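Local coordinates for type IV pilin protein (Neisseria meningitidis, PDB 5V0M) that is a non-core minor pilin of the meningococcal type IV pilus, probably incorporated into or associated with the fibre and contributing to adhesion-related functions, at residues 5-9 with 69-75; 8-12 with 44-48; 19-23 with 58-62. All coordinates share one frame; numbering follows the deposited sequence.

How the contacts relate
All three contacts lay helix 3-30 against the rest of the pilin fold, and their chemistry changes along the helix. Contact 1, near the N-terminal end, is partly buried and largely polar: arginines reach into the loop between strands 59-65 and 76-80. Contact 2 shares Arg-8 and Leu-9 with it and touches it directly, its centre about 7 Å away; here a cation-pi stack at the surface adjoins an apolar patch facing the start of strand 47-54. Contact 3, about 21 Å from contact 1 between centres, is fully buried and apolar, joining the helix to strand 59-65, the neighbour of strand 47-54 in the sheet.

Contact 1: residues 5-9 with 69-75; sequences RRVRL and TNDGETC
Arg-5 swings its CG beside the backbone N (chi1 -63°) and then bends at chi3, while Glu-73 folds its chain at chi2 (60°), and the two charged ends meet between helix and loop. The guanidinium grips the carboxylate side-on, one nitrogen to each oxygen, in a salt bridge. NH2 of Arg-5 lies 2.9 Å from OE2 of Glu-73 in a nearly straight bond (167°) that uses the syn lone pair. The bond from Arg-5 NE to Glu-73 OE1 is more bent and arrives from above the carboxylate plane, the two flat groups being turned against each other. The anti lone pair of OE2 takes the backbone N of Cys-75, 2.9 Å away, so two donors hold this buried oxygen and fix the turn of the carboxylate. NH2 of Arg-5 also bonds the carbonyl O of Ser-93, and SG of Cys-75 sits 3.3 Å from this NH2 at the guanidinium edge. That sulfur forms the disulfide with Cys-94, which ties the C-terminal segment to the sheet in the manner of the disulfide-bounded region of type IV pilins; Arg-5 thus joins the N-terminal part of the helix to both sides of the link. Asn-70 opens a type II turn closed at Glu-73, with Gly-72 at a positive phi. Across from it the extended chain of Arg-8 delivers NH1 to Asn-70 OD1 at 3.0 Å, within the guanidinium plane but well above that of the amide, whose ND2 is held by the carbonyl O of Tyr-46. A water bridges the same NH1 to the carbonyl O of Thr-69. Deeper in, Leu-9 rests CD1 3.9 Å from OE1 of Glu-73 and CD2 4.1 Å from CB of Cys-75.

Contact 2: residues 8-12 with 44-48; sequences RLSEV and NKYFN
Asn-44 meets Val-12 where the loop leads into strand 47-54, whose first residue packs on helix 3-30 in the pilin alpha/beta roll. The Asn-44 amide lies beside the helix, ND2 3.7 Å from Val-12 CA, and is bonded through ND2 to Thr-15 OG1. Its OD1 accepts the backbone N of Tyr-46 on an in-plane lone pair, an Asx turn that shapes the approach to the strand. Lys-45 sets its CB near the rim of one face of the Tyr-46 ring. Tyr-46 takes the Arg-8 side chain over the opposite face. The guanidinium lies almost flat on it, planes 13° apart, in a cation-pi stack with Arg-8 CZ 3.3 Å from Tyr-46 CE1, and Arg-8 CD adds a CH-pi contact 3.8 Å from the ring centroid. Arg-8 NH1 is bonded to Asn-70 OD1. Phe-47, its CG beside the backbone N (chi1 -67°), carries its ring toward Val-12 and Leu-9. Val-12 covers one face through a CH-pi contact from CB, and its CG2 comes within 3.7 Å of Phe-47 CG. Leu-9 CD2 meets Phe-47 CZ obliquely. A water links helix and loop, donating to Arg-8 O at 2.7 Å and to Asn-44 OD1 at 2.9 Å.

Contact 3: residues 19-23 with 58-62; sequences NAQTM and HFTLQ
In one of its two conformers, Met-23, a selenomethionine here, drapes its side chain over one face of the Phe-59 ring. Met-23 SE stands nearly above the ring centre, 4.1 Å from the centroid and 6° off the normal, a Met-aromatic contact. The bend at chi3 (60°) curls the terminal methyl back over the ring base, where CE comes 3.6 Å from Phe-59 CD1, while Met-23 CB lies against Phe-59 CE1. The far corner of the ring, CZ, fits against the small Ala-20, 4.0 Å from its CB; the short methyl is a shallow spot in the helix surface. Leu-61, two residues along the strand, fills the next hollow. Its CD1 nestles between Ala-20 N, at 3.7 Å, and Asn-19 CB, at 3.8 Å, and Leu-61 CD2 faces Met-23 SE. Asn-19 offers its aliphatic part here, its amide OD1 accepting from Lys-42 N. The axes of segments 19-23 and 59-62 run close to antiparallel (153°) and approach to 10.1 Å, in the helix-on-sheet core of the pilin fold. Leu-51 of strand 47-54 and Leu-79 of strand 76-80 flank this layer, and Phe-33, from the loop after the helix, meets the Phe-59 ring edge-to-face.

Contact 1: residues 5-9 with 69-75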
loop_
_atom_site.group_PDB
_atom_site.type_symbol
_atom_site.label_atom_id
_atom_site.label_comp_id
_atom_site.label_asym_id
_atom_site.label_seq_id
_atom_site.Cartn_x
_atom_site.Cartn_y
_atom_site.Cartn_z
ATOM N N ARG A 5 12.362 -1.694 -11.010
ATOM C CA ARG A 5 11.181 -0.926 -10.615
ATOM C C ARG A 5 9.905 -1.674 -10.971
ATOM O O ARG A 5 8.951 -1.699 -10.181
ATOM C CB ARG A 5 11.145 0.483 -11.226
ATOM C CG ARG A 5 12.274 1.412 -10.797
ATOM C CD ARG A 5 12.071 2.808 -11.329
ATOM N NE ARG A 5 10.872 3.402 -10.735
ATOM C CZ ARG A 5 9.938 4.045 -11.420
ATOM N NH1 ARG A 5 10.031 4.200 -12.716
ATOM N NH2 ARG A 5 8.896 4.552 -10.811
ATOM N N ARG A 6 9.858 -2.291 -12.146
ATOM C CA ARG A 6 8.671 -3.053 -12.501
ATOM C C ARG A 6 8.423 -4.153 -11.492
ATOM O O ARG A 6 7.294 -4.313 -11.019
ATOM C CB ARG A 6 8.793 -3.648 -13.893
ATOM C CG ARG A 6 8.832 -2.610 -14.992
ATOM C CD ARG A 6 8.751 -3.232 -16.400
ATOM N NE ARG A 6 9.927 -3.988 -16.833
ATOM C CZ ARG A 6 11.007 -3.436 -17.383
ATOM N NH1 ARG A 6 11.058 -2.130 -17.587
ATOM N NH2 ARG A 6 12.031 -4.191 -17.769
ATOM N N VAL A 7 9.460 -4.915 -11.123
ATOM C CA VAL A 7 9.285 -5.997 -10.149
ATOM C C VAL A 7 8.815 -5.448 -8.806
ATOM O O VAL A 7 7.852 -5.950 -8.209
ATOM C CB VAL A 7 10.588 -6.806 -9.995
ATOM C CG1 VAL A 7 10.485 -7.782 -8.843
ATOM C CG2 VAL A 7 10.932 -7.524 -11.284
ATOM N N ARG A 8 9.499 -4.418 -8.307
ATOM C CA ARG A 8 9.211 -3.946 -6.959
ATOM C C ARG A 8 7.818 -3.342 -6.882
ATOM O O ARG A 8 7.111 -3.537 -5.881
ATOM C CB ARG A 8 10.296 -2.970 -6.518
ATOM C CG ARG A 8 11.626 -3.667 -6.318
ATOM C CD ARG A 8 12.717 -2.662 -6.045
ATOM N NE ARG A 8 14.004 -3.340 -5.902
ATOM C CZ ARG A 8 15.142 -2.742 -5.597
ATOM N NH1 ARG A 8 15.179 -1.444 -5.374
ATOM N NH2 ARG A 8 16.248 -3.461 -5.471
ATOM N N LEU A 9 7.401 -2.612 -7.912
ATOM C CA LEU A 9 6.050 -2.058 -7.915
ATOM C C LEU A 9 4.999 -3.138 -8.043
ATOM O O LEU A 9 3.929 -3.021 -7.425
ATOM C CB LEU A 9 5.904 -0.998 -8.996
ATOM C CG LEU A 9 6.588 0.332 -8.685
ATOM C CD1 LEU A 9 6.829 1.144 -9.935
ATOM C CD2 LEU A 9 5.780 1.100 -7.645
ATOM N N THR A 69 16.644 0.973 0.748
ATOM C CA THR A 69 16.724 -0.146 -0.181
ATOM C C THR A 69 16.220 0.202 -1.573
ATOM O O THR A 69 16.441 -0.575 -2.514
ATOM C CB THR A 69 15.838 -1.276 0.325
ATOM O OG1 THR A 69 14.516 -0.758 0.447
ATOM C CG2 THR A 69 16.313 -1.861 1.653
ATOM N N ASN A 70 15.495 1.305 -1.716
ATOM C CA ASN A 70 14.781 1.636 -2.938
ATOM C C ASN A 70 15.004 3.090 -3.309
ATOM O O ASN A 70 14.107 3.760 -3.802
ATOM C CB ASN A 70 13.302 1.337 -2.752
ATOM C CG ASN A 70 12.584 1.022 -4.051
ATOM O OD1 ASN A 70 13.191 0.804 -5.094
ATOM N ND2 ASN A 70 11.268 0.996 -3.979
ATOM N N ASP A 71 16.223 3.585 -3.141
ATOM C CA ASP A 71 16.490 4.996 -3.389
ATOM C C ASP A 71 16.314 5.278 -4.873
ATOM O O ASP A 71 16.636 4.454 -5.728
ATOM C CB ASP A 71 17.914 5.365 -2.949
ATOM C CG ASP A 71 18.089 6.857 -2.687
ATOM O OD1 ASP A 71 19.254 7.296 -2.657
ATOM O OD2 ASP A 71 17.091 7.589 -2.494
ATOM N N GLY A 72 15.767 6.434 -5.188
ATOM C CA GLY A 72 15.409 6.734 -6.549
ATOM C C GLY A 72 13.949 6.462 -6.888
ATOM O O GLY A 72 13.409 7.127 -7.780
ATOM N N GLU A 73 13.295 5.504 -6.212
ATOM C CA GLU A 73 11.856 5.307 -6.409
ATOM C C GLU A 73 11.106 6.437 -5.737
ATOM O O GLU A 73 11.319 6.713 -4.555
ATOM C CB GLU A 73 11.390 3.990 -5.789
ATOM C CG GLU A 73 9.908 3.702 -5.990
ATOM C CD GLU A 73 9.545 3.619 -7.449
ATOM O OE1 GLU A 73 9.935 2.640 -8.131
ATOM O OE2 GLU A 73 8.915 4.573 -7.948
ATOM N N THR A 74 10.212 7.080 -6.490
ATOM C CA THR A 74 9.353 8.107 -5.923
ATOM C C THR A 74 7.877 7.753 -5.943
ATOM O O THR A 74 7.062 8.518 -5.415
ATOM C CB THR A 74 9.556 9.471 -6.611
ATOM O OG1 THR A 74 8.922 9.498 -7.889
ATOM C CG2 THR A 74 11.027 9.833 -6.739
ATOM N N CYS A 75 7.498 6.639 -6.532
ATOM C CA CYS A 75 6.083 6.319 -6.626
ATOM C C CYS A 75 5.518 5.928 -5.277
ATOM O O CYS A 75 6.024 5.022 -4.600
ATOM C CB CYS A 75 5.840 5.209 -7.635
ATOM S SG CYS A 75 6.151 5.778 -9.338
HETATM O O HOH W 1 17.691 -0.195 -5.154
#

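Contact 2: residues 8-12 with 44-48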
loop_
_atom_site.group_PDB
_atom_site.type_symbol
_atom_site.label_atom_id
_atom_site.label_comp_id
_atom_site.label_asym_id
_atom_site.label_seq_id
_atom_site.Cartn_x
_atom_site.Cartn_y
_atom_site.Cartn_z
ATOM N N ARG A 8 9.499 -4.418 -8.307
ATOM C CA ARG A 8 9.211 -3.946 -6.959
ATOM C C ARG A 8 7.818 -3.342 -6.882
ATOM O O ARG A 8 7.111 -3.537 -5.881
ATOM C CB ARG A 8 10.296 -2.970 -6.518
ATOM C CG ARG A 8 11.626 -3.667 -6.318
ATOM C CD ARG A 8 12.717 -2.662 -6.045
ATOM N NE ARG A 8 14.004 -3.340 -5.902
ATOM C CZ ARG A 8 15.142 -2.742 -5.597
ATOM N NH1 ARG A 8 15.179 -1.444 -5.374
ATOM N NH2 ARG A 8 16.248 -3.461 -5.471
ATOM N N LEU A 9 7.401 -2.612 -7.912
ATOM C CA LEU A 9 6.050 -2.058 -7.915
ATOM C C LEU A 9 4.999 -3.138 -8.043
ATOM O O LEU A 9 3.929 -3.021 -7.425
ATOM C CB LEU A 9 5.904 -0.998 -8.996
ATOM C CG LEU A 9 6.588 0.332 -8.685
ATOM C CD1 LEU A 9 6.829 1.144 -9.935
ATOM C CD2 LEU A 9 5.780 1.100 -7.645
ATOM N N SER A 10 5.291 -4.221 -8.768
ATOM C CA SER A 10 4.342 -5.329 -8.818
ATOM C C SER A 10 4.242 -6.011 -7.462
ATOM O O SER A 10 3.143 -6.386 -7.018
ATOM C CB SER A 10 4.756 -6.310 -9.915
ATOM O OG SER A 10 3.923 -7.456 -9.935
ATOM N N GLU A 11 5.363 -6.143 -6.773
ATOM C CA GLU A 11 5.336 -6.811 -5.477
ATOM C C GLU A 11 4.611 -5.974 -4.431
ATOM O O GLU A 11 3.941 -6.531 -3.555
ATOM C CB GLU A 11 6.743 -7.190 -5.046
ATOM C CG GLU A 11 7.276 -8.330 -5.927
ATOM C CD GLU A 11 8.751 -8.648 -5.712
ATOM O OE1 GLU A 11 9.444 -7.882 -5.000
ATOM O OE2 GLU A 11 9.221 -9.677 -6.261
ATOM N N VAL A 12 4.752 -4.641 -4.463
ATOM C CA VAL A 12 4.065 -3.851 -3.440
ATOM C C VAL A 12 2.567 -3.849 -3.697
ATOM O O VAL A 12 1.763 -3.743 -2.750
ATOM C CB VAL A 12 4.644 -2.428 -3.319
ATOM C CG1 VAL A 12 4.153 -1.528 -4.433
ATOM C CG2 VAL A 12 4.265 -1.834 -1.976
ATOM N N ASN A 44 7.004 -4.399 3.355
ATOM C CA ASN A 44 7.740 -4.768 2.178
ATOM C C ASN A 44 9.176 -4.269 2.348
ATOM O O ASN A 44 9.392 -3.230 2.962
ATOM C CB ASN A 44 6.980 -4.014 1.115
ATOM C CG ASN A 44 7.465 -4.276 -0.220
ATOM O OD1 ASN A 44 8.517 -3.808 -0.582
ATOM N ND2 ASN A 44 6.652 -4.936 -1.020
ATOM N N LYS A 45 10.163 -5.000 1.802
ATOM C CA LYS A 45 11.557 -4.593 1.901
ATOM C C LYS A 45 11.795 -3.210 1.297
ATOM O O LYS A 45 12.708 -2.497 1.709
ATOM C CB LYS A 45 12.402 -5.637 1.139
ATOM C CG LYS A 45 13.851 -5.718 1.454
ATOM C CD LYS A 45 14.441 -7.127 1.112
ATOM C CE LYS A 45 14.188 -7.600 -0.309
ATOM N NZ LYS A 45 15.182 -8.652 -0.711
ATOM N N TYR A 46 10.999 -2.833 0.300
ATOM C CA TYR A 46 11.238 -1.685 -0.561
ATOM C C TYR A 46 10.267 -0.537 -0.348
ATOM O O TYR A 46 10.481 0.541 -0.927
ATOM C CB TYR A 46 11.154 -2.151 -2.022
ATOM C CG TYR A 46 12.221 -3.174 -2.332
ATOM C CD1 TYR A 46 13.573 -2.849 -2.227
ATOM C CD2 TYR A 46 11.880 -4.462 -2.702
ATOM C CE1 TYR A 46 14.549 -3.775 -2.510
ATOM C CE2 TYR A 46 12.874 -5.407 -2.989
ATOM C CZ TYR A 46 14.184 -5.053 -2.861
ATOM O OH TYR A 46 15.172 -5.986 -3.174
ATOM N N PHE A 47 9.205 -0.744 0.441
ATOM C CA PHE A 47 8.170 0.249 0.687
ATOM C C PHE A 47 7.671 0.094 2.115
ATOM O O PHE A 47 7.407 -1.026 2.575
ATOM C CB PHE A 47 6.946 0.068 -0.226
ATOM C CG PHE A 47 7.203 0.323 -1.682
ATOM C CD1 PHE A 47 6.876 1.544 -2.268
ATOM C CD2 PHE A 47 7.736 -0.669 -2.466
ATOM C CE1 PHE A 47 7.108 1.772 -3.619
ATOM C CE2 PHE A 47 7.976 -0.435 -3.803
ATOM C CZ PHE A 47 7.665 0.791 -4.378
ATOM N N ASN A 48 7.498 1.237 2.778
ATOM C CA ASN A 48 6.908 1.306 4.111
ATOM C C ASN A 48 5.396 1.452 3.969
ATOM O O ASN A 48 4.921 2.366 3.282
ATOM C CB ASN A 48 7.496 2.518 4.828
ATOM C CG ASN A 48 8.956 2.372 5.125
ATOM O OD1 ASN A 48 9.426 1.278 5.429
ATOM N ND2 ASN A 48 9.688 3.476 5.044
HETATM O O HOH W 2 8.227 -4.151 -3.480
HETATM O O HOH W 3 14.138 -6.111 -6.487
#

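Contact 3: residues 19-23 with 58-62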
loop_
_atom_site.group_PDB
_atom_site.type_symbol
_atom_site.label_atom_id
_atom_site.label_comp_id
_atom_site.label_asym_id
_atom_site.label_seq_id
_atom_site.Cartn_x
_atom_site.Cartn_y
_atom_site.Cartn_z
ATOM N N ASN A 19 -2.703 -6.779 2.813
ATOM C CA ASN A 19 -3.128 -5.959 3.941
ATOM C C ASN A 19 -4.613 -5.643 3.837
ATOM O O ASN A 19 -5.338 -5.692 4.838
ATOM C CB ASN A 19 -2.300 -4.671 4.033
ATOM C CG ASN A 19 -0.979 -4.881 4.731
ATOM O OD1 ASN A 19 -0.926 -5.312 5.877
ATOM N ND2 ASN A 19 0.114 -4.587 4.034
ATOM N N ALA A 20 -5.096 -5.317 2.638
ATOM C CA ALA A 20 -6.509 -4.988 2.491
ATOM C C ALA A 20 -7.389 -6.188 2.799
ATOM O O ALA A 20 -8.466 -6.042 3.399
ATOM C CB ALA A 20 -6.775 -4.466 1.085
ATOM N N GLN A 21 -6.960 -7.386 2.414
ATOM C CA GLN A 21 -7.725 -8.581 2.744
ATOM C C GLN A 21 -7.795 -8.798 4.250
ATOM O O GLN A 21 -8.863 -9.144 4.795
ATOM C CB GLN A 21 -7.068 -9.786 2.072
ATOM C CG GLN A 21 -7.270 -9.801 0.590
ATOM C CD GLN A 21 -6.400 -10.820 -0.129
ATOM O OE1 GLN A 21 -5.653 -11.579 0.495
ATOM N NE2 GLN A 21 -6.487 -10.832 -1.460
ATOM N N THR A 22 -6.681 -8.603 4.949
ATOM C CA THR A 22 -6.667 -8.730 6.401
ATOM C C THR A 22 -7.638 -7.755 7.040
ATOM O O THR A 22 -8.372 -8.108 7.978
ATOM C CB THR A 22 -5.248 -8.467 6.889
ATOM O OG1 THR A 22 -4.399 -9.500 6.387
ATOM C CG2 THR A 22 -5.184 -8.450 8.416
HETATM N N MSE A 23 -7.721 -6.541 6.520
HETATM C CA MSE A 23 -8.612 -5.557 7.120
HETATM C C MSE A 23 -10.062 -5.828 6.728
HETATM O O MSE A 23 -11.000 -5.511 7.479
HETATM C CB MSE A 23 -8.177 -4.159 6.730
HETATM C CG MSE A 23 -6.772 -3.854 7.226
HETATM SE SE MSE A 23 -6.231 -2.018 6.912
HETATM C CE MSE A 23 -7.611 -1.096 7.938
ATOM N N HIS A 58 -14.186 2.859 6.300
ATOM C CA HIS A 58 -13.296 2.983 5.155
ATOM C C HIS A 58 -11.847 3.083 5.622
ATOM O O HIS A 58 -11.553 3.474 6.756
ATOM C CB HIS A 58 -13.647 4.221 4.338
ATOM C CG HIS A 58 -15.002 4.166 3.702
ATOM N ND1 HIS A 58 -15.362 3.185 2.804
ATOM C CD2 HIS A 58 -16.084 4.967 3.843
ATOM C CE1 HIS A 58 -16.611 3.387 2.417
ATOM N NE2 HIS A 58 -17.068 4.465 3.028
ATOM N N PHE A 59 -10.930 2.749 4.714
ATOM C CA PHE A 59 -9.515 2.953 4.978
ATOM C C PHE A 59 -8.771 3.204 3.675
ATOM O O PHE A 59 -9.241 2.870 2.590
ATOM C CB PHE A 59 -8.872 1.766 5.699
ATOM C CG PHE A 59 -8.845 0.518 4.880
ATOM C CD1 PHE A 59 -9.784 -0.477 5.079
ATOM C CD2 PHE A 59 -7.893 0.328 3.879
ATOM C CE1 PHE A 59 -9.766 -1.635 4.319
ATOM C CE2 PHE A 59 -7.889 -0.833 3.113
ATOM C CZ PHE A 59 -8.821 -1.810 3.340
ATOM N N THR A 60 -7.594 3.803 3.805
ATOM C CA THR A 60 -6.633 3.902 2.710
ATOM C C THR A 60 -5.283 3.455 3.237
ATOM O O THR A 60 -4.793 3.991 4.248
ATOM C CB THR A 60 -6.533 5.315 2.147
ATOM O OG1 THR A 60 -7.809 5.723 1.647
ATOM C CG2 THR A 60 -5.533 5.366 1.000
ATOM N N LEU A 61 -4.710 2.466 2.569
ATOM C CA LEU A 61 -3.338 2.043 2.774
ATOM C C LEU A 61 -2.428 2.836 1.865
ATOM O O LEU A 61 -2.780 3.131 0.719
ATOM C CB LEU A 61 -3.220 0.575 2.395
ATOM C CG LEU A 61 -3.891 -0.375 3.370
ATOM C CD1 LEU A 61 -4.292 -1.688 2.717
ATOM C CD2 LEU A 61 -2.953 -0.603 4.543
ATOM N N GLN A 62 -1.232 3.147 2.353
ATOM C CA GLN A 62 -0.237 3.853 1.558
ATOM C C GLN A 62 1.122 3.193 1.673
ATOM O O GLN A 62 1.583 2.886 2.778
ATOM C CB GLN A 62 -0.131 5.306 2.025
ATOM C CG GLN A 62 0.851 6.182 1.242
ATOM C CD GLN A 62 0.684 7.653 1.569
ATOM O OE1 GLN A 62 -0.389 8.238 1.370
ATOM N NE2 GLN A 62 1.730 8.256 2.098
#